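PDB 2YG9: DNA-3-methyladenine glycosidase II, putative from Deinococcus radiodurans, which belongs to the helix-hairpin-helix (HhH-GPD) superfamily of base excision DNA repair proteins and is built almost wholly of helices and connecting loops. Local coordinates for residues A70-S75 and R156-M161; L178-G183 and L206-L211. All blocks are in the same frame, centred on the assembly; numbering follows the deposited sequence.

Contact 1 of 2, residues A70-S75 and R156-M161; sequences AGQQLS and RWTAEM
Gln72 and Thr158 meet through a single polar touch: the amide nitrogen NE2 of Gln72 donates to OG1 of Thr158 at 3.2 Å, a weak hydrogen bond whose N-H...O angle of 134° is well short of straight. The same nitrogen lies 3.6 Å from the methyl CG2 of Thr158, so it approaches both branches of the threonine. Trp157 borders the site more loosely, with its ring edge toward the amide, NE2 of Gln72 being 4.4 Å from CZ3 and near the ring plane. Gln72 spans the gap because its chain runs extended beyond CG (chi2 172°). Helix 156-166 is the second helix of the helix-hairpin-helix motif, following helix 141-149, and the loop after helix 61-71 touches its first turn. In the second shell, Gln72 is the second residue of a type II beta turn from Gly71 to Leu74, closed by Leu74 N to Gly71 O at 3.1 Å, and its carbonyl accepts a hydrogen bond from Lys115. Met161, one turn on from Trp157, places CG 3.5 Å above the indole plane, offset toward the rim; from the loop before helix 178-187, OD2 of Asp177 is hydrogen-bonded to NE1 of Trp157.

Contact 2 of 2, residues L178-G183 and L206-L211; sequences LALRQG and LASRYL
Helix-on-helix packing in the all-helical HhH-GPD fold is exemplified where helix 178-187 meets helix 204-219, a buried contact with no hydrogen bond between the two segments. Leu180 carries it from the first helix, fitting its two methyl groups against Ser208 and Leu211, which lie one turn apart on the second. CD2 approaches the backbone carbonyl O of Ser208 to 3.4 Å and the CB of Leu211 to 3.8 Å, thus bridging the two residues. The other branch, CD1, turns to the serine side chain, 3.7 Å from OG. With CG anti to its own carbonyl carbon (chi1 -68°), Leu180 brings the fork of its side chain within range of the second helix although its CB does not point straight there. Leu211 answers with its CD1 methyl, 4.0 Å from CD2 of Leu180, the two leucine side chains crossing at roughly a right angle. The nearest CA atoms across the contact are those of Leu180 and Leu211, 6.2 Å apart. The buried hydroxyl of Ser208 meets a methyl here, but OG has two backbone carbonyls as hydrogen-bond partners, Arg204 O, the stronger, one turn back, and Val172 O, which its single proton must share. Leu211 also packs on Trp200 of helix 193-200, while Tyr210 and Ala207 pack on helices 30-36 and 40-49.

Contacts 1 and 2 follow one another along the chain, the first closing before the second opens, with centres about 16 Å apart and nearest atoms about 5 Å apart, so they do not touch directly. They share no helix, yet helix 156-166 of contact 1 and helix 178-187 of contact 2 are consecutive. In the intervening loop Asp177, already met as the indole's partner, also accepts a hydrogen bond from the backbone N of Leu180 with its other carboxylate oxygen. Contact 1 sets the loop after helix 61-71 lightly against the earlier helix, spanning 81 residues at the closest ends and partly buried; contact 2, buried, spans 23 and packs the later one against helix 204-219.

Contact 1 of 2, residues A70-S75 and R156-M161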
ATOM      1  N   ALA A  70       3.606   0.011 -12.009  1.00 10.57           N
ATOM      2  CA  ALA A  70       3.968   0.919 -13.092  1.00 10.80           C
ATOM      3  C   ALA A  70       4.515   2.246 -12.616  1.00 11.27           C
ATOM      4  O   ALA A  70       5.446   2.761 -13.216  1.00 10.51           O
ATOM      5  CB  ALA A  70       2.792   1.149 -14.000  1.00 10.80           C
ATOM      6  N   GLY A  71       3.943   2.791 -11.545  1.00 11.43           N
ATOM      7  CA  GLY A  71       4.362   4.064 -11.013  1.00 11.94           C
ATOM      8  C   GLY A  71       5.638   4.104 -10.181  1.00 12.40           C
ATOM      9  O   GLY A  71       6.098   5.181  -9.888  1.00 10.22           O
ATOM     10  N   GLN A  72       6.188   2.945  -9.794  1.00 12.54           N
ATOM     11  CA  GLN A  72       7.316   2.878  -8.853  1.00 14.22           C
ATOM     12  C   GLN A  72       8.549   3.615  -9.364  1.00 14.27           C
ATOM     13  O   GLN A  72       8.934   3.452 -10.506  1.00 14.06           O
ATOM     14  CB  GLN A  72       7.657   1.413  -8.484  1.00 14.57           C
ATOM     15  CG  GLN A  72       6.749   0.845  -7.402  1.00 16.38           C
ATOM     16  CD  GLN A  72       6.925  -0.668  -7.136  1.00 18.73           C
ATOM     17  OE1 GLN A  72       7.620  -1.371  -7.868  1.00 27.36           O
ATOM     18  NE2 GLN A  72       6.296  -1.155  -6.065  1.00 19.90           N
ATOM     19  N   GLN A  73       9.127   4.471  -8.504  1.00 15.72           N
ATOM     20  CA  GLN A  73      10.289   5.337  -8.843  1.00 15.59           C
ATOM     21  C   GLN A  73      10.015   6.480  -9.825  1.00 15.49           C
ATOM     22  O   GLN A  73      10.933   7.226 -10.140  1.00 16.33           O
ATOM     23  CB  GLN A  73      11.456   4.510  -9.397  1.00 16.92           C
ATOM     24  CG  GLN A  73      12.173   3.652  -8.368  1.00 20.10           C
ATOM     25  CD  GLN A  73      11.387   2.454  -7.945  1.00 24.86           C
ATOM     26  OE1 GLN A  73      10.989   1.615  -8.789  1.00 31.03           O
ATOM     27  NE2 GLN A  73      11.163   2.330  -6.627  1.00 27.08           N
ATOM     28  N   LEU A  74       8.778   6.638 -10.293  1.00 14.94           N
ATOM     29  CA  LEU A  74       8.450   7.698 -11.245  1.00 14.49           C
ATOM     30  C   LEU A  74       7.859   8.905 -10.534  1.00 14.94           C
ATOM     31  O   LEU A  74       7.331   8.781  -9.435  1.00 14.54           O
ATOM     32  CB  LEU A  74       7.397   7.210 -12.239  1.00 14.65           C
ATOM     33  CG  LEU A  74       7.654   5.904 -12.978  1.00 11.57           C
ATOM     34  CD1 LEU A  74       6.658   5.820 -14.140  1.00 11.69           C
ATOM     35  CD2 LEU A  74       9.086   5.817 -13.454  1.00 12.15           C
ATOM     36  N   SER A  75       7.916  10.071 -11.175  1.00 15.37           N
ATOM     37  CA  SER A  75       7.244  11.247 -10.625  1.00 15.02           C
ATOM     38  C   SER A  75       5.738  10.968 -10.655  1.00 15.42           C
ATOM     39  O   SER A  75       5.256  10.088 -11.365  1.00 14.61           O
ATOM     40  CB  SER A  75       7.542  12.496 -11.452  1.00 15.21           C
ATOM     41  OG  SER A  75       6.986  12.369 -12.753  1.00 12.64           O
ATOM     42  N   ARG A 156       7.394  -8.061   0.143  1.00  7.91           N
ATOM     43  CA  ARG A 156       6.486  -7.825   1.252  1.00  8.10           C
ATOM     44  C   ARG A 156       6.051  -6.336   1.334  1.00  8.06           C
ATOM     45  O   ARG A 156       4.899  -6.039   1.589  1.00  7.12           O
ATOM     46  CB  ARG A 156       7.168  -8.226   2.540  1.00  8.23           C
ATOM     47  CG  ARG A 156       6.387  -7.943   3.782  1.00  8.14           C
ATOM     48  CD  ARG A 156       6.752  -8.918   4.864  1.00 11.42           C
ATOM     49  NE  ARG A 156       5.621  -8.960   5.733  1.00 18.13           N
ATOM     50  CZ  ARG A 156       4.828  -9.987   5.950  1.00 16.29           C
ATOM     51  NH1 ARG A 156       5.058 -11.236   5.516  1.00 16.15           N
ATOM     52  NH2 ARG A 156       3.820  -9.741   6.729  1.00 20.54           N
ATOM     53  N   TRP A 157       6.998  -5.422   1.142  1.00  8.10           N
ATOM     54  CA  TRP A 157       6.698  -3.981   1.280  1.00  7.77           C
ATOM     55  C   TRP A 157       5.629  -3.520   0.281  1.00  6.33           C
ATOM     56  O   TRP A 157       4.650  -2.873   0.626  1.00  5.30           O
ATOM     57  CB  TRP A 157       7.991  -3.172   1.121  1.00  8.38           C
ATOM     58  CG  TRP A 157       7.740  -1.703   1.248  1.00  9.11           C
ATOM     59  CD1 TRP A 157       7.637  -0.990   2.413  1.00  9.50           C
ATOM     60  CD2 TRP A 157       7.512  -0.784   0.192  1.00  9.69           C
ATOM     61  NE1 TRP A 157       7.358   0.312   2.142  1.00  8.90           N
ATOM     62  CE2 TRP A 157       7.287   0.483   0.786  1.00  8.46           C
ATOM     63  CE3 TRP A 157       7.503  -0.890  -1.211  1.00 10.34           C
ATOM     64  CZ2 TRP A 157       7.054   1.641   0.031  1.00  9.90           C
ATOM     65  CZ3 TRP A 157       7.258   0.266  -1.968  1.00 10.84           C
ATOM     66  CH2 TRP A 157       7.014   1.513  -1.340  1.00 10.29           C
ATOM     67  N   THR A 158       5.819  -3.853  -0.982  1.00  6.74           N
ATOM     68  CA  THR A 158       4.839  -3.549  -2.012  1.00  7.01           C
ATOM     69  C   THR A 158       3.467  -4.193  -1.709  1.00  6.79           C
ATOM     70  O   THR A 158       2.414  -3.565  -1.869  1.00  6.45           O
ATOM     71  CB  THR A 158       5.348  -4.030  -3.431  1.00  7.42           C
ATOM     72  OG1 THR A 158       6.553  -3.348  -3.740  1.00 10.08           O
ATOM     73  CG2 THR A 158       4.314  -3.780  -4.502  1.00  6.97           C
ATOM     74  N   ALA A 159       3.483  -5.465  -1.312  1.00  6.81           N
ATOM     75  CA  ALA A 159       2.248  -6.183  -0.932  1.00  6.30           C
ATOM     76  C   ALA A 159       1.518  -5.478   0.199  1.00  6.17           C
ATOM     77  O   ALA A 159       0.311  -5.260   0.138  1.00  7.61           O
ATOM     78  CB  ALA A 159       2.578  -7.649  -0.561  1.00  6.30           C
ATOM     79  N   GLU A 160       2.277  -5.034   1.196  1.00  6.38           N
ATOM     80  CA  GLU A 160       1.746  -4.343   2.376  1.00  6.58           C
ATOM     81  C   GLU A 160       1.224  -2.953   2.072  1.00  6.02           C
ATOM     82  O   GLU A 160       0.209  -2.540   2.614  1.00  6.11           O
ATOM     83  CB  GLU A 160       2.843  -4.252   3.438  1.00  6.17           C
ATOM     84  CG  GLU A 160       3.164  -5.574   4.085  1.00  7.44           C
ATOM     85  CD  GLU A 160       4.299  -5.518   5.130  1.00  7.94           C
ATOM     86  OE1 GLU A 160       5.253  -4.716   4.957  1.00 12.45           O
ATOM     87  OE2 GLU A 160       4.243  -6.306   6.124  1.00 14.86           O
ATOM     88  N   MET A 161       1.912  -2.235   1.189  1.00  7.36           N
ATOM     89  CA  MET A 161       1.455  -0.935   0.742  1.00  6.97           C
ATOM     90  C   MET A 161       0.133  -1.091  -0.038  1.00  6.98           C
ATOM     91  O   MET A 161      -0.745  -0.229  -0.006  1.00  7.62           O
ATOM     92  CB  MET A 161       2.509  -0.299  -0.171  1.00  6.81           C
ATOM     93  CG  MET A 161       3.771   0.246   0.507  1.00  8.84           C
ATOM     94  SD  MET A 161       3.440   1.285   1.931  1.00  8.59           S
ATOM     95  CE  MET A 161       3.605   0.150   3.277  1.00  8.78           C
TER

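Contact 2 of 2, residues L178-G183 and L206-L211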
ATOM      1  N   LEU A 178      11.289   2.075   5.442  1.00 10.99           N
ATOM      2  CA  LEU A 178      12.356   2.816   6.107  1.00 11.10           C
ATOM      3  C   LEU A 178      11.830   4.029   6.824  1.00 10.12           C
ATOM      4  O   LEU A 178      12.266   4.304   7.900  1.00 10.61           O
ATOM      5  CB  LEU A 178      13.455   3.223   5.092  1.00 11.61           C
ATOM      6  CG  LEU A 178      14.704   3.978   5.593  1.00 14.07           C
ATOM      7  CD1 LEU A 178      15.573   3.204   6.570  1.00 16.14           C
ATOM      8  CD2 LEU A 178      15.552   4.429   4.387  1.00 14.67           C
ATOM      9  N   ALA A 179      10.870   4.751   6.246  1.00  9.86           N
ATOM     10  CA  ALA A 179      10.381   5.948   6.871  1.00  8.96           C
ATOM     11  C   ALA A 179       9.570   5.642   8.133  1.00  8.53           C
ATOM     12  O   ALA A 179       9.686   6.331   9.119  1.00  7.85           O
ATOM     13  CB  ALA A 179       9.576   6.803   5.864  1.00  8.79           C
ATOM     14  N   LEU A 180       8.794   4.569   8.126  1.00  8.26           N
ATOM     15  CA  LEU A 180       8.073   4.163   9.323  1.00  8.04           C
ATOM     16  C   LEU A 180       9.084   3.777  10.431  1.00  7.49           C
ATOM     17  O   LEU A 180       8.986   4.227  11.576  1.00  5.59           O
ATOM     18  CB  LEU A 180       7.150   2.996   9.025  1.00  7.26           C
ATOM     19  CG  LEU A 180       5.959   3.263   8.113  1.00  7.38           C
ATOM     20  CD1 LEU A 180       5.187   1.969   7.965  1.00  6.88           C
ATOM     21  CD2 LEU A 180       5.035   4.455   8.623  1.00  3.01           C
ATOM     22  N   ARG A 181      10.069   2.965  10.082  1.00  8.42           N
ATOM     23  CA  ARG A 181      11.042   2.523  11.056  1.00  8.50           C
ATOM     24  C   ARG A 181      11.898   3.674  11.620  1.00  8.89           C
ATOM     25  O   ARG A 181      12.257   3.658  12.808  1.00 10.14           O
ATOM     26  CB  ARG A 181      11.919   1.415  10.450  1.00  9.30           C
ATOM     27  CG  ARG A 181      11.131   0.146  10.110  1.00 10.72           C
ATOM     28  CD  ARG A 181      10.616  -0.580  11.356  1.00 13.17           C
ATOM     29  NE  ARG A 181      11.727  -1.028  12.198  1.00 13.91           N
ATOM     30  CZ  ARG A 181      12.429  -2.153  12.022  1.00 13.02           C
ATOM     31  NH1 ARG A 181      12.171  -2.999  11.041  1.00 12.14           N
ATOM     32  NH2 ARG A 181      13.426  -2.427  12.846  1.00 13.92           N
ATOM     33  N   GLN A 182      12.236   4.640  10.780  1.00  9.02           N
ATOM     34  CA  GLN A 182      13.005   5.849  11.201  1.00 10.14           C
ATOM     35  C   GLN A 182      12.203   6.717  12.145  1.00  9.83           C
ATOM     36  O   GLN A 182      12.761   7.224  13.126  1.00  8.79           O
ATOM     37  CB  GLN A 182      13.452   6.680   9.997  1.00 10.72           C
ATOM     38  CG  GLN A 182      14.653   6.038   9.252  1.00 12.26           C
ATOM     39  CD  GLN A 182      15.014   6.805   7.978  1.00 12.54           C
ATOM     40  OE1 GLN A 182      14.184   7.531   7.383  1.00 13.57           O
ATOM     41  NE2 GLN A 182      16.253   6.636   7.543  1.00 16.91           N
ATOM     42  N   GLY A 183      10.885   6.787  11.873  1.00  9.86           N
ATOM     43  CA  GLY A 183       9.917   7.454  12.720  1.00  9.64           C
ATOM     44  C   GLY A 183       9.745   6.815  14.089  1.00  9.63           C
ATOM     45  O   GLY A 183       9.655   7.525  15.093  1.00  8.79           O
ATOM     46  N   LEU A 206      -3.643   3.437   9.973  1.00  5.35           N
ATOM     47  CA  LEU A 206      -3.747   4.876  10.199  1.00  5.40           C
ATOM     48  C   LEU A 206      -2.568   5.413  11.004  1.00  4.87           C
ATOM     49  O   LEU A 206      -2.102   6.521  10.717  1.00  4.98           O
ATOM     50  CB  LEU A 206      -5.108   5.268  10.842  1.00  4.90           C
ATOM     51  CG  LEU A 206      -5.441   6.756  10.976  1.00  6.29           C
ATOM     52  CD1 LEU A 206      -5.567   7.441   9.592  1.00  3.82           C
ATOM     53  CD2 LEU A 206      -6.722   6.965  11.839  1.00  5.18           C
ATOM     54  N   ALA A 207      -2.089   4.646  11.981  1.00  5.42           N
ATOM     55  CA  ALA A 207      -0.872   5.026  12.727  1.00  5.19           C
ATOM     56  C   ALA A 207       0.263   5.203  11.721  1.00  5.48           C
ATOM     57  O   ALA A 207       0.935   6.180  11.754  1.00  6.31           O
ATOM     58  CB  ALA A 207      -0.490   3.976  13.718  1.00  6.00           C
ATOM     59  N   SER A 208       0.456   4.219  10.836  1.00  6.15           N
ATOM     60  CA  SER A 208       1.460   4.305   9.769  1.00  5.40           C
ATOM     61  C   SER A 208       1.290   5.606   8.941  1.00  6.20           C
ATOM     62  O   SER A 208       2.248   6.339   8.711  1.00  6.24           O
ATOM     63  CB  SER A 208       1.364   3.074   8.872  1.00  5.45           C
ATOM     64  OG  SER A 208       1.842   1.915   9.512  1.00  3.68           O
ATOM     65  N   ARG A 209       0.064   5.893   8.514  1.00  5.48           N
ATOM     66  CA  ARG A 209      -0.207   7.102   7.745  1.00  6.14           C
ATOM     67  C   ARG A 209       0.119   8.386   8.525  1.00  6.79           C
ATOM     68  O   ARG A 209       0.634   9.370   7.941  1.00  7.09           O
ATOM     69  CB  ARG A 209      -1.655   7.093   7.251  1.00  6.02           C
ATOM     70  CG  ARG A 209      -1.906   6.007   6.193  1.00  6.13           C
ATOM     71  CD  ARG A 209      -3.377   5.987   5.779  1.00  5.40           C
ATOM     72  NE  ARG A 209      -3.763   7.261   5.152  1.00  8.15           N
ATOM     73  CZ  ARG A 209      -5.006   7.760   5.085  1.00  6.11           C
ATOM     74  NH1 ARG A 209      -6.028   7.155   5.665  1.00  6.23           N
ATOM     75  NH2 ARG A 209      -5.205   8.918   4.483  1.00  6.46           N
ATOM     76  N   TYR A 210      -0.125   8.370   9.830  1.00  6.67           N
ATOM     77  CA  TYR A 210       0.278   9.500  10.675  1.00  5.98           C
ATOM     78  C   TYR A 210       1.782   9.618  10.837  1.00  5.13           C
ATOM     79  O   TYR A 210       2.300  10.721  10.895  1.00  4.08           O
ATOM     80  CB  TYR A 210      -0.447   9.484  12.044  1.00  6.42           C
ATOM     81  CG  TYR A 210      -1.796  10.172  12.010  1.00  5.93           C
ATOM     82  CD1 TYR A 210      -1.893  11.563  11.828  1.00  5.30           C
ATOM     83  CD2 TYR A 210      -2.961   9.447  12.095  1.00  6.83           C
ATOM     84  CE1 TYR A 210      -3.142  12.203  11.758  1.00  5.43           C
ATOM     85  CE2 TYR A 210      -4.209  10.078  12.023  1.00  8.03           C
ATOM     86  CZ  TYR A 210      -4.293  11.457  11.859  1.00  5.07           C
ATOM     87  OH  TYR A 210      -5.560  12.033  11.799  1.00  8.76           O
ATOM     88  N   LEU A 211       2.509   8.502  10.922  1.00  6.34           N
ATOM     89  CA  LEU A 211       3.974   8.589  10.883  1.00  6.01           C
ATOM     90  C   LEU A 211       4.515   9.223   9.589  1.00  7.08           C
ATOM     91  O   LEU A 211       5.448  10.070   9.617  1.00  6.07           O
ATOM     92  CB  LEU A 211       4.619   7.219  11.123  1.00  8.07           C
ATOM     93  CG  LEU A 211       4.549   6.628  12.544  1.00  6.71           C
ATOM     94  CD1 LEU A 211       5.235   5.273  12.544  1.00  6.73           C
ATOM     95  CD2 LEU A 211       5.158   7.584  13.571  1.00 10.10           C
TER